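PDB 5N4K: nucleoprotein from Human coronavirus NL63, which probably packages the positive-strand viral RNA genome into a helical ribonucleocapsid and supports virion assembly, viral transcription and replication, this chain being its N-terminal RNA-binding domain. Local coordinates for residues A[29-34]-A[128-133]; A[69-74]-A[83-88]; A[89-94]-A[118-123]. One frame throughout, in Å; residues are numbered along the deposited sequence. Where two conformers were deposited one is given.

Interaction 1. Residues A[29-34]-A[128-133]; sequences PSFYMP and RNQKPL. With SO4 (sulfate ion), chain C.
Tyr32 and Leu133 join two loops through a single beta bridge, an example of how a fold poor in regular structure still pins its coil. Leu133 N gives an almost straight bond, 176° at the hydrogen, to Phe31 O at 2.9 Å. Met33 N returns one to Leu133 O at 2.8 Å. Phe31 O also takes a hydrogen from a water that gives its other one to Lys131 O.

The side chain of Tyr32 can be followed outward. Tyr32 CB lies 3.6 Å from Leu133 O, which sits near the plane of the tyrosine ring at its edge. Further out, Tyr32 CD1 meets Leu133 CB at 4.0 Å, and Tyr32 CE1 comes to 4.1 Å from Leu133 CD1. At the tip, Tyr32 OH is hydrogen-bonded to Tyr90 OH. Arg128 N binds a sulfate, and its NH2 forms a salt bridge with Glu70 of the second subunit.

Segment 29-34 leads into strand 35-37 and packs on strand 80-90, where Ser30 OG is hydrogen-bonded to Phe88 O; segment 128-133 lies in the long loop between strands 108-112 and 145-147.

Interaction 2. Residues A[69-74]-A[83-88]; sequences QERWRM and PPKVHF. With SO4 (sulfate ion), chain F; SO4 (sulfate ion), chain D.
The long beta hairpin of strands 63-73 and 80-90, at the middle of the antiparallel sheet of this coronavirus N-terminal RNA-binding domain, carries a basic patch here that holds two sulfates. Such ions probably came from the crystallisation liquor, but their place between arginine and lysine side chains is consistent with a surface suited to RNA phosphates.

Gln69 and Lys85 form an antiparallel hydrogen-bonded pair. Gln69 N reaches Lys85 O at 2.8 Å, and Lys85 N answers to Gln69 O at 3.1 Å. Their side chains then run alongside each other, pointing the same way. With CG of Gln69 trans to its main-chain nitrogen (chi1 178°) and the chain extended beyond, the amide is carried out to His87. There Gln69 OE1 accepts from His87 NE2 at 3.1 Å, lying in the plane of the imidazole, with the amide turned 25° from that ring. The other end of the amide, NE2, donates to the sulfate of chain F, so the two ends have separate tasks.

Arg71 works differently, turning its guanidinium through a bend at chi3 (61°). Arg71 NH1 donates to Pro83 O at 2.8 Å, within both the guanidinium and carbonyl planes, which fixes the rotation of the group. Lys85 CE lies over one face of the Arg71 guanidinium, toward its rim. NE faces the sulfate of chain F, and NH2 donates to the sulfate of chain D, which also lies beside Arg73 NH1. The cationic ends of Arg71 and Lys85 come close, yet the shared sulfate would offset their charges. Gln69, Arg71 and Lys85 thus converge on one anion, that of chain F: Arg71 NE donates to its O1 at 3.0 Å, and Lys85 NZ donates to its O2 at 2.6 Å.

Interaction 3. Residues A[89-94]-A[118-123]; sequences YYLGTG and TVNTSL
Leu91 and Thr121 supply the polar part of this contact, in which a tight turn at the end of a strand is tied to a distant loop through one carbonyl oxygen. Leu91 O accepts twice from Thr121. The backbone N of Thr121 donates to Leu91 O at 3.0 Å along a nearly straight line (171° at the hydrogen), from above the carbonyl plane, and Thr121 OG1 donates at 3.1 Å, tilted only modestly from that plane. The hydroxyl can join in because chi1 of Thr121 (74°) sets OG1 between its own N and carbonyl carbon. The carbonyl is thus gripped from two points of one residue.

The turn has its own bonds. Residues Tyr90 to Thr93 make a type II beta turn, closed by Thr93 N to Tyr90 O, and Thr93 OG1 adds a second donor to Tyr90 O at 2.7 Å. Gly92 occupies the third position with positive phi, and Asn120 OD1 comes to 3.2 Å from Gly92 CA.

One apolar contact flanks these bonds. Leu123 CD1 sits over the centre of the Tyr90 ring, 3.5 Å from the centroid and 7° off the normal, a clear CH-pi contact. Two van der Waals contacts set methyls against oxygens. Leu91 CD2 rests 3.4 Å from Val119 O. The side chains of Thr93 and Thr121 cross at about a right angle, CG2 of Thr93 meeting OG1 of Thr121.

Segment 118-123 belongs to the loop following strand 108-112, and its Ser122 OG is hydrogen-bonded to Glu61, just ahead of strand 63-73. The turn begins at the last residue of strand 80-90, with Leu91 still paired through its backbone to Ile63 of strand 63-73.

Strand 80-90 unites the three contacts. Along the chain, interaction 1 pairs the outermost segments, and interactions 2 and 3 follow one another between them. Interactions 2 and 3 use consecutive parts of that strand and the residues just beyond it; their centres lie about 23 Å apart, on opposite sides of the chain's centre. Interaction 1 is about 16 Å, centre to centre, from each. Its segment 29-34 touches both, Pro34 packing on His87 and Phe31 on Leu123. The hairpin of strands 63-73 and 80-90 thus carries the sulfate site, while loops are joined to the later part of strand 80-90 and the turn after it, all within the same RNA-binding domain.

Interaction 1. Residues A[29-34]-A[128-133]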
loop_
_atom_site.group_PDB
_atom_site.type_symbol
_atom_site.label_atom_id
_atom_site.label_comp_id
_atom_site.label_asym_id
_atom_site.label_seq_id
_atom_site.Cartn_x
_atom_site.Cartn_y
_atom_site.Cartn_z
ATOM N N PRO A 29 2.879 -3.353 -9.671
ATOM C CA PRO A 29 2.225 -4.640 -9.573
ATOM C C PRO A 29 3.193 -5.752 -9.191
ATOM O O PRO A 29 4.369 -5.687 -9.440
ATOM C CB PRO A 29 1.719 -4.911 -11.030
ATOM C CG PRO A 29 2.285 -3.919 -11.870
ATOM C CD PRO A 29 3.199 -3.008 -11.104
ATOM N N SER A 30 2.634 -6.795 -8.607
ATOM C CA SER A 30 3.375 -8.010 -8.233
ATOM C C SER A 30 3.555 -8.886 -9.444
ATOM O O SER A 30 2.708 -8.958 -10.308
ATOM C CB SER A 30 2.582 -8.746 -7.173
ATOM O OG SER A 30 3.099 -10.018 -6.808
ATOM N N PHE A 31 4.656 -9.600 -9.463
ATOM C CA PHE A 31 4.857 -10.643 -10.473
ATOM C C PHE A 31 3.864 -11.766 -10.327
ATOM O O PHE A 31 3.719 -12.586 -11.302
ATOM C CB PHE A 31 6.251 -11.226 -10.407
ATOM C CG PHE A 31 7.329 -10.329 -10.910
ATOM C CD1 PHE A 31 7.507 -10.176 -12.257
ATOM C CD2 PHE A 31 8.214 -9.652 -10.096
ATOM C CE1 PHE A 31 8.446 -9.335 -12.787
ATOM C CE2 PHE A 31 9.192 -8.799 -10.615
ATOM C CZ PHE A 31 9.312 -8.624 -12.004
ATOM N N TYR A 32 3.225 -11.936 -9.179
ATOM C CA TYR A 32 2.432 -13.093 -8.872
ATOM C C TYR A 32 0.985 -12.754 -8.552
ATOM O O TYR A 32 0.701 -11.681 -8.055
ATOM C CB TYR A 32 3.022 -13.888 -7.678
ATOM C CG TYR A 32 4.413 -14.308 -7.939
ATOM C CD1 TYR A 32 4.700 -15.429 -8.753
ATOM C CD2 TYR A 32 5.533 -13.579 -7.449
ATOM C CE1 TYR A 32 5.993 -15.777 -9.111
ATOM C CE2 TYR A 32 6.819 -13.887 -7.793
ATOM C CZ TYR A 32 7.046 -14.972 -8.620
ATOM O OH TYR A 32 8.278 -15.412 -8.929
ATOM N N MET A 33 0.073 -13.692 -8.818
ATOM C CA MET A 33 -1.239 -13.630 -8.254
ATOM C C MET A 33 -1.189 -13.538 -6.741
ATOM O O MET A 33 -0.271 -14.090 -6.119
ATOM C CB MET A 33 -2.076 -14.879 -8.687
ATOM C CG MET A 33 -2.492 -14.814 -10.183
ATOM S SD MET A 33 -3.546 -13.450 -10.629
ATOM C CE MET A 33 -5.110 -13.946 -9.870
ATOM N N PRO A 34 -2.182 -12.914 -6.121
ATOM C CA PRO A 34 -2.247 -12.880 -4.648
ATOM C C PRO A 34 -2.650 -14.202 -4.056
ATOM O O PRO A 34 -3.194 -15.105 -4.736
ATOM C CB PRO A 34 -3.280 -11.818 -4.361
ATOM C CG PRO A 34 -4.187 -11.840 -5.565
ATOM C CD PRO A 34 -3.326 -12.216 -6.704
ATOM N N ARG A 128 2.939 -3.690 -16.191
ATOM C CA ARG A 128 1.539 -3.716 -15.978
ATOM C C ARG A 128 0.776 -4.617 -16.941
ATOM O O ARG A 128 -0.171 -5.275 -16.550
ATOM C CB ARG A 128 0.973 -2.299 -16.155
ATOM C CG ARG A 128 1.369 -1.392 -15.008
ATOM C CD ARG A 128 0.741 -0.007 -15.196
ATOM N NE ARG A 128 -0.718 -0.059 -15.149
ATOM C CZ ARG A 128 -1.462 -0.345 -14.074
ATOM N NH1 ARG A 128 -0.886 -0.639 -12.897
ATOM N NH2 ARG A 128 -2.803 -0.328 -14.174
ATOM N N ASN A 129 1.215 -4.607 -18.202
ATOM C CA ASN A 129 0.562 -5.450 -19.217
ATOM C C ASN A 129 1.020 -6.885 -19.267
ATOM O O ASN A 129 0.564 -7.644 -20.127
ATOM C CB ASN A 129 0.710 -4.817 -20.606
ATOM C CG ASN A 129 2.131 -4.881 -21.152
ATOM O OD1 ASN A 129 2.993 -5.573 -20.644
ATOM N ND2 ASN A 129 2.379 -4.122 -22.235
ATOM N N GLN A 130 1.974 -7.287 -18.422
ATOM C CA GLN A 130 2.373 -8.729 -18.297
ATOM C C GLN A 130 1.394 -9.373 -17.318
ATOM O O GLN A 130 1.038 -8.815 -16.297
ATOM C CB GLN A 130 3.904 -9.073 -17.990
ATOM C CG GLN A 130 4.963 -8.085 -17.382
ATOM C CD GLN A 130 6.339 -8.682 -16.842
ATOM O OE1 GLN A 130 7.234 -7.946 -16.385
ATOM N NE2 GLN A 130 6.496 -10.020 -16.895
ATOM N N LYS A 131 0.951 -10.571 -17.609
ATOM C CA LYS A 131 0.003 -11.200 -16.698
ATOM C C LYS A 131 0.774 -11.756 -15.435
ATOM O O LYS A 131 1.885 -12.269 -15.563
ATOM C CB LYS A 131 -0.656 -12.383 -17.403
ATOM C CG LYS A 131 -1.946 -12.844 -16.786
ATOM N N PRO A 132 0.163 -11.591 -14.268
ATOM C CA PRO A 132 0.731 -12.214 -13.070
ATOM C C PRO A 132 0.827 -13.736 -13.157
ATOM O O PRO A 132 0.039 -14.399 -13.851
ATOM C CB PRO A 132 -0.218 -11.755 -11.959
ATOM C CG PRO A 132 -1.477 -11.485 -12.613
ATOM C CD PRO A 132 -1.136 -10.991 -13.976
ATOM N N LEU A 133 1.817 -14.296 -12.568
ATOM C CA LEU A 133 1.948 -15.758 -12.520
ATOM C C LEU A 133 1.315 -16.330 -11.299
ATOM O O LEU A 133 1.341 -15.776 -10.237
ATOM C CB LEU A 133 3.406 -16.070 -12.524
ATOM C CG LEU A 133 4.290 -15.511 -13.678
ATOM C CD1 LEU A 133 5.714 -15.478 -13.222
ATOM C CD2 LEU A 133 4.214 -16.457 -14.846
HETATM S S SO4 C . 4.439 -0.038 -16.771
HETATM O O1 SO4 C . 4.428 -1.424 -16.295
HETATM O O2 SO4 C . 5.796 0.510 -16.691
HETATM O O3 SO4 C . 4.019 -0.127 -18.189
HETATM O O4 SO4 C . 3.505 0.889 -16.093
HETATM O O HOH W 1 4.529 -11.850 -13.900
#

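Interaction 2. Residues A[69-74]-A[83-88]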
loop_
_atom_site.group_PDB
_atom_site.type_symbol
_atom_site.label_atom_id
_atom_site.label_comp_id
_atom_site.label_asym_id
_atom_site.label_seq_id
_atom_site.Cartn_x
_atom_site.Cartn_y
_atom_site.Cartn_z
ATOM N N GLN A 69 -3.641 -6.476 1.670
ATOM C CA GLN A 69 -4.727 -5.644 1.084
ATOM C C GLN A 69 -6.016 -5.963 1.901
ATOM O O GLN A 69 -6.512 -7.092 1.815
ATOM C CB GLN A 69 -4.891 -6.068 -0.381
ATOM C CG GLN A 69 -6.010 -5.355 -1.202
ATOM C CD GLN A 69 -6.489 -6.038 -2.445
ATOM O OE1 GLN A 69 -5.847 -6.923 -3.033
ATOM N NE2 GLN A 69 -7.656 -5.590 -2.920
ATOM N N GLU A 70 -6.511 -5.014 2.658
ATOM C CA GLU A 70 -7.813 -5.169 3.365
ATOM C C GLU A 70 -8.892 -5.032 2.292
ATOM O O GLU A 70 -8.755 -4.246 1.366
ATOM C CB GLU A 70 -7.879 -4.070 4.429
ATOM C CG GLU A 70 -8.976 -4.196 5.419
ATOM C CD GLU A 70 -8.906 -3.172 6.552
ATOM O OE1 GLU A 70 -7.885 -2.419 6.703
ATOM O OE2 GLU A 70 -9.907 -3.098 7.294
ATOM N N ARG A 71 -9.974 -5.828 2.402
ATOM C CA ARG A 71 -11.012 -5.945 1.383
ATOM C C ARG A 71 -12.425 -5.882 2.064
ATOM O O ARG A 71 -12.608 -6.456 3.105
ATOM C CB ARG A 71 -10.885 -7.281 0.634
ATOM C CG ARG A 71 -9.600 -7.267 -0.173
ATOM C CD ARG A 71 -9.414 -8.618 -0.791
ATOM N NE ARG A 71 -10.503 -9.027 -1.731
ATOM C CZ ARG A 71 -11.289 -10.099 -1.675
ATOM N NH1 ARG A 71 -11.357 -10.991 -0.731
ATOM N NH2 ARG A 71 -12.138 -10.274 -2.689
ATOM N N TRP A 72 -13.292 -5.028 1.562
ATOM C CA TRP A 72 -14.666 -4.935 2.113
ATOM C C TRP A 72 -15.500 -4.345 1.070
ATOM O O TRP A 72 -15.068 -3.381 0.428
ATOM C CB TRP A 72 -14.739 -4.104 3.387
ATOM C CG TRP A 72 -14.297 -2.632 3.289
ATOM C CD1 TRP A 72 -13.044 -2.125 3.576
ATOM C CD2 TRP A 72 -15.111 -1.493 2.898
ATOM N NE1 TRP A 72 -13.040 -0.755 3.360
ATOM C CE2 TRP A 72 -14.278 -0.351 2.933
ATOM C CE3 TRP A 72 -16.450 -1.341 2.484
ATOM C CZ2 TRP A 72 -14.751 0.938 2.615
ATOM C CZ3 TRP A 72 -16.912 -0.063 2.160
ATOM C CH2 TRP A 72 -16.059 1.058 2.218
ATOM N N ARG A 73 -16.741 -4.836 0.950
ATOM C CA ARG A 73 -17.673 -4.226 0.052
ATOM C C ARG A 73 -19.016 -3.967 0.727
ATOM O O ARG A 73 -19.270 -4.424 1.835
ATOM C CB ARG A 73 -17.827 -5.082 -1.192
ATOM C CG ARG A 73 -18.645 -6.315 -1.003
ATOM C CD ARG A 73 -18.190 -7.386 -1.966
ATOM N NE ARG A 73 -19.080 -8.542 -1.893
ATOM C CZ ARG A 73 -18.792 -9.780 -2.315
ATOM N NH1 ARG A 73 -17.611 -10.086 -2.865
ATOM N NH2 ARG A 73 -19.718 -10.732 -2.197
ATOM N N MET A 74 -19.800 -3.127 0.054
ATOM C CA MET A 74 -21.181 -2.901 0.436
ATOM C C MET A 74 -22.066 -3.878 -0.326
ATOM O O MET A 74 -21.892 -4.100 -1.557
ATOM C CB MET A 74 -21.587 -1.449 0.164
ATOM C CG MET A 74 -20.806 -0.450 1.014
ATOM S SD MET A 74 -21.111 -0.625 2.782
ATOM C CE MET A 74 -22.889 -0.909 2.713
ATOM N N PRO A 83 -12.116 -11.652 3.259
ATOM C CA PRO A 83 -10.782 -12.093 3.549
ATOM C C PRO A 83 -9.787 -11.184 2.837
ATOM O O PRO A 83 -9.939 -10.778 1.709
ATOM C CB PRO A 83 -10.723 -13.478 2.965
ATOM C CG PRO A 83 -12.150 -13.948 3.123
ATOM C CD PRO A 83 -12.951 -12.782 2.733
ATOM N N PRO A 84 -8.714 -10.866 3.581
ATOM C CA PRO A 84 -7.700 -10.031 2.934
ATOM C C PRO A 84 -6.941 -10.776 1.872
ATOM O O PRO A 84 -6.875 -12.005 1.890
ATOM C CB PRO A 84 -6.779 -9.603 4.081
ATOM C CG PRO A 84 -7.038 -10.512 5.149
ATOM C CD PRO A 84 -8.430 -11.069 5.006
ATOM N N LYS A 85 -6.369 -10.047 0.929
ATOM C CA LYS A 85 -5.438 -10.593 -0.005
ATOM C C LYS A 85 -4.013 -10.157 0.388
ATOM O O LYS A 85 -3.815 -9.179 1.080
ATOM C CB LYS A 85 -5.724 -10.171 -1.436
ATOM C CG LYS A 85 -6.914 -10.931 -2.051
ATOM C CD LYS A 85 -7.256 -10.365 -3.421
ATOM C CE LYS A 85 -8.494 -11.093 -3.883
ATOM N NZ LYS A 85 -9.027 -10.503 -5.153
ATOM N N VAL A 86 -3.052 -10.978 -0.007
ATOM C CA VAL A 86 -1.639 -10.625 0.133
ATOM C C VAL A 86 -0.945 -10.750 -1.205
ATOM O O VAL A 86 -1.161 -11.722 -1.949
ATOM C CB VAL A 86 -0.933 -11.474 1.229
ATOM C CG1 VAL A 86 -1.406 -11.088 2.613
ATOM C CG2 VAL A 86 -1.096 -12.987 1.009
ATOM N N HIS A 87 -0.067 -9.798 -1.509
ATOM C CA HIS A 87 0.705 -9.826 -2.762
ATOM C C HIS A 87 2.196 -9.836 -2.449
ATOM O O HIS A 87 2.650 -9.083 -1.560
ATOM C CB HIS A 87 0.390 -8.570 -3.598
ATOM C CG HIS A 87 -1.041 -8.387 -3.971
ATOM N ND1 HIS A 87 -1.488 -8.698 -5.214
ATOM C CD2 HIS A 87 -2.050 -7.902 -3.276
ATOM C CE1 HIS A 87 -2.785 -8.481 -5.262
ATOM N NE2 HIS A 87 -3.161 -7.977 -4.114
ATOM N N PHE A 88 2.955 -10.645 -3.196
ATOM C CA PHE A 88 4.369 -10.814 -2.886
ATOM C C PHE A 88 5.208 -9.879 -3.724
ATOM O O PHE A 88 5.001 -9.722 -4.958
ATOM C CB PHE A 88 4.808 -12.251 -3.246
ATOM C CG PHE A 88 6.299 -12.417 -3.091
ATOM C CD1 PHE A 88 6.822 -12.648 -1.831
ATOM C CD2 PHE A 88 7.146 -12.297 -4.157
ATOM C CE1 PHE A 88 8.193 -12.729 -1.635
ATOM C CE2 PHE A 88 8.530 -12.366 -3.987
ATOM C CZ PHE A 88 9.025 -12.565 -2.727
HETATM S S SO4 F . -10.492 -7.253 -4.944
HETATM O O1 SO4 F . -11.545 -7.186 -3.911
HETATM O O2 SO4 F . -9.306 -8.002 -4.498
HETATM O O3 SO4 F . -10.013 -5.874 -5.039
HETATM O O4 SO4 F . -10.918 -7.881 -6.228
HETATM S S SO4 D . -15.604 -12.608 -2.999
HETATM O O1 SO4 D . -15.716 -13.005 -1.590
HETATM O O2 SO4 D . -14.997 -13.773 -3.677
HETATM O O3 SO4 D . -14.750 -11.389 -3.129
HETATM O O4 SO4 D . -16.904 -12.234 -3.598
#

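Interaction 3. Residues A[89-94]-A[118-123]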
loop_
_atom_site.group_PDB
_atom_site.type_symbol
_atom_site.label_atom_id
_atom_site.label_comp_id
_atom_site.label_asym_id
_atom_site.label_seq_id
_atom_site.Cartn_x
_atom_site.Cartn_y
_atom_site.Cartn_z
ATOM N N TYR A 89 6.236 -9.327 -3.107
ATOM C CA TYR A 89 7.231 -8.510 -3.765
ATOM C C TYR A 89 8.602 -8.879 -3.226
ATOM O O TYR A 89 8.814 -9.062 -2.052
ATOM C CB TYR A 89 6.971 -7.029 -3.472
ATOM C CG TYR A 89 5.632 -6.547 -3.942
ATOM C CD1 TYR A 89 4.529 -6.608 -3.110
ATOM C CD2 TYR A 89 5.510 -6.004 -5.222
ATOM C CE1 TYR A 89 3.262 -6.161 -3.567
ATOM C CE2 TYR A 89 4.263 -5.599 -5.634
ATOM C CZ TYR A 89 3.242 -5.709 -4.824
ATOM O OH TYR A 89 1.934 -5.231 -5.253
ATOM N N TYR A 90 9.581 -8.948 -4.133
ATOM C CA TYR A 90 10.974 -9.169 -3.746
ATOM C C TYR A 90 11.493 -7.999 -2.940
ATOM O O TYR A 90 11.112 -6.853 -3.158
ATOM C CB TYR A 90 11.814 -9.418 -5.033
ATOM C CG TYR A 90 11.431 -10.735 -5.738
ATOM C CD1 TYR A 90 11.996 -11.940 -5.312
ATOM C CD2 TYR A 90 10.603 -10.766 -6.823
ATOM C CE1 TYR A 90 11.639 -13.150 -5.888
ATOM C CE2 TYR A 90 10.227 -11.918 -7.427
ATOM C CZ TYR A 90 10.746 -13.100 -6.943
ATOM O OH TYR A 90 10.360 -14.299 -7.540
ATOM N N LEU A 91 12.465 -8.282 -2.121
ATOM C CA LEU A 91 13.105 -7.257 -1.308
ATOM C C LEU A 91 13.662 -6.147 -2.206
ATOM O O LEU A 91 14.318 -6.393 -3.191
ATOM C CB LEU A 91 14.231 -7.885 -0.442
ATOM C CG LEU A 91 14.917 -6.926 0.530
ATOM C CD1 LEU A 91 14.018 -6.390 1.589
ATOM C CD2 LEU A 91 16.027 -7.751 1.197
ATOM N N GLY A 92 13.364 -4.893 -1.830
ATOM C CA GLY A 92 13.789 -3.734 -2.625
ATOM C C GLY A 92 13.000 -3.468 -3.839
ATOM O O GLY A 92 13.433 -2.641 -4.682
ATOM N N THR A 93 11.795 -4.053 -3.929
ATOM C CA THR A 93 10.850 -3.812 -5.006
ATOM C C THR A 93 9.492 -3.578 -4.397
ATOM O O THR A 93 9.327 -3.725 -3.215
ATOM C CB THR A 93 10.809 -4.965 -6.003
ATOM O OG1 THR A 93 10.006 -6.047 -5.459
ATOM C CG2 THR A 93 12.246 -5.505 -6.357
ATOM N N GLY A 94 8.538 -3.219 -5.264
ATOM C CA GLY A 94 7.125 -3.086 -4.831
ATOM C C GLY A 94 6.831 -1.801 -4.102
ATOM O O GLY A 94 7.642 -0.864 -4.099
ATOM N N THR A 118 20.196 -10.514 2.669
ATOM C CA THR A 118 19.308 -9.418 3.131
ATOM C C THR A 118 19.704 -8.105 2.427
ATOM O O THR A 118 20.000 -7.136 3.048
ATOM C CB THR A 118 19.249 -9.266 4.668
ATOM O OG1 THR A 118 20.599 -9.118 5.110
ATOM C CG2 THR A 118 18.679 -10.508 5.321
ATOM N N VAL A 119 19.756 -8.083 1.108
ATOM C CA VAL A 119 19.992 -6.922 0.322
ATOM C C VAL A 119 18.964 -6.805 -0.784
ATOM O O VAL A 119 18.389 -7.829 -1.226
ATOM C CB VAL A 119 21.373 -6.806 -0.260
ATOM C CG1 VAL A 119 22.416 -6.872 0.829
ATOM C CG2 VAL A 119 21.622 -7.820 -1.299
ATOM N N ASN A 120 18.789 -5.608 -1.292
ATOM C CA ASN A 120 17.808 -5.345 -2.325
ATOM C C ASN A 120 18.132 -6.235 -3.508
ATOM O O ASN A 120 19.285 -6.378 -3.969
ATOM C CB ASN A 120 17.787 -3.903 -2.771
ATOM C CG ASN A 120 17.216 -3.019 -1.732
ATOM O OD1 ASN A 120 16.497 -3.442 -0.871
ATOM N ND2 ASN A 120 17.485 -1.721 -1.853
ATOM N N THR A 121 17.102 -6.831 -4.073
ATOM C CA THR A 121 17.252 -7.676 -5.255
ATOM C C THR A 121 17.257 -6.842 -6.555
ATOM O O THR A 121 16.995 -5.664 -6.553
ATOM C CB THR A 121 16.109 -8.724 -5.363
ATOM O OG1 THR A 121 14.880 -8.053 -5.786
ATOM C CG2 THR A 121 15.853 -9.443 -4.085
ATOM N N SER A 122 17.591 -7.553 -7.635
ATOM C CA SER A 122 17.763 -6.922 -8.971
ATOM C C SER A 122 16.523 -7.027 -9.828
ATOM O O SER A 122 16.545 -6.687 -11.008
ATOM C CB SER A 122 18.961 -7.597 -9.691
ATOM O OG SER A 122 18.640 -8.914 -10.059
ATOM N N LEU A 123 15.424 -7.545 -9.271
ATOM C CA LEU A 123 14.292 -8.059 -10.025
ATOM C C LEU A 123 13.280 -7.049 -10.449
ATOM O O LEU A 123 12.478 -7.390 -11.339
ATOM C CB LEU A 123 13.646 -9.224 -9.268
ATOM C CG LEU A 123 14.631 -10.383 -9.071
ATOM C CD1 LEU A 123 14.041 -11.459 -8.241
ATOM C CD2 LEU A 123 14.975 -11.024 -10.416
#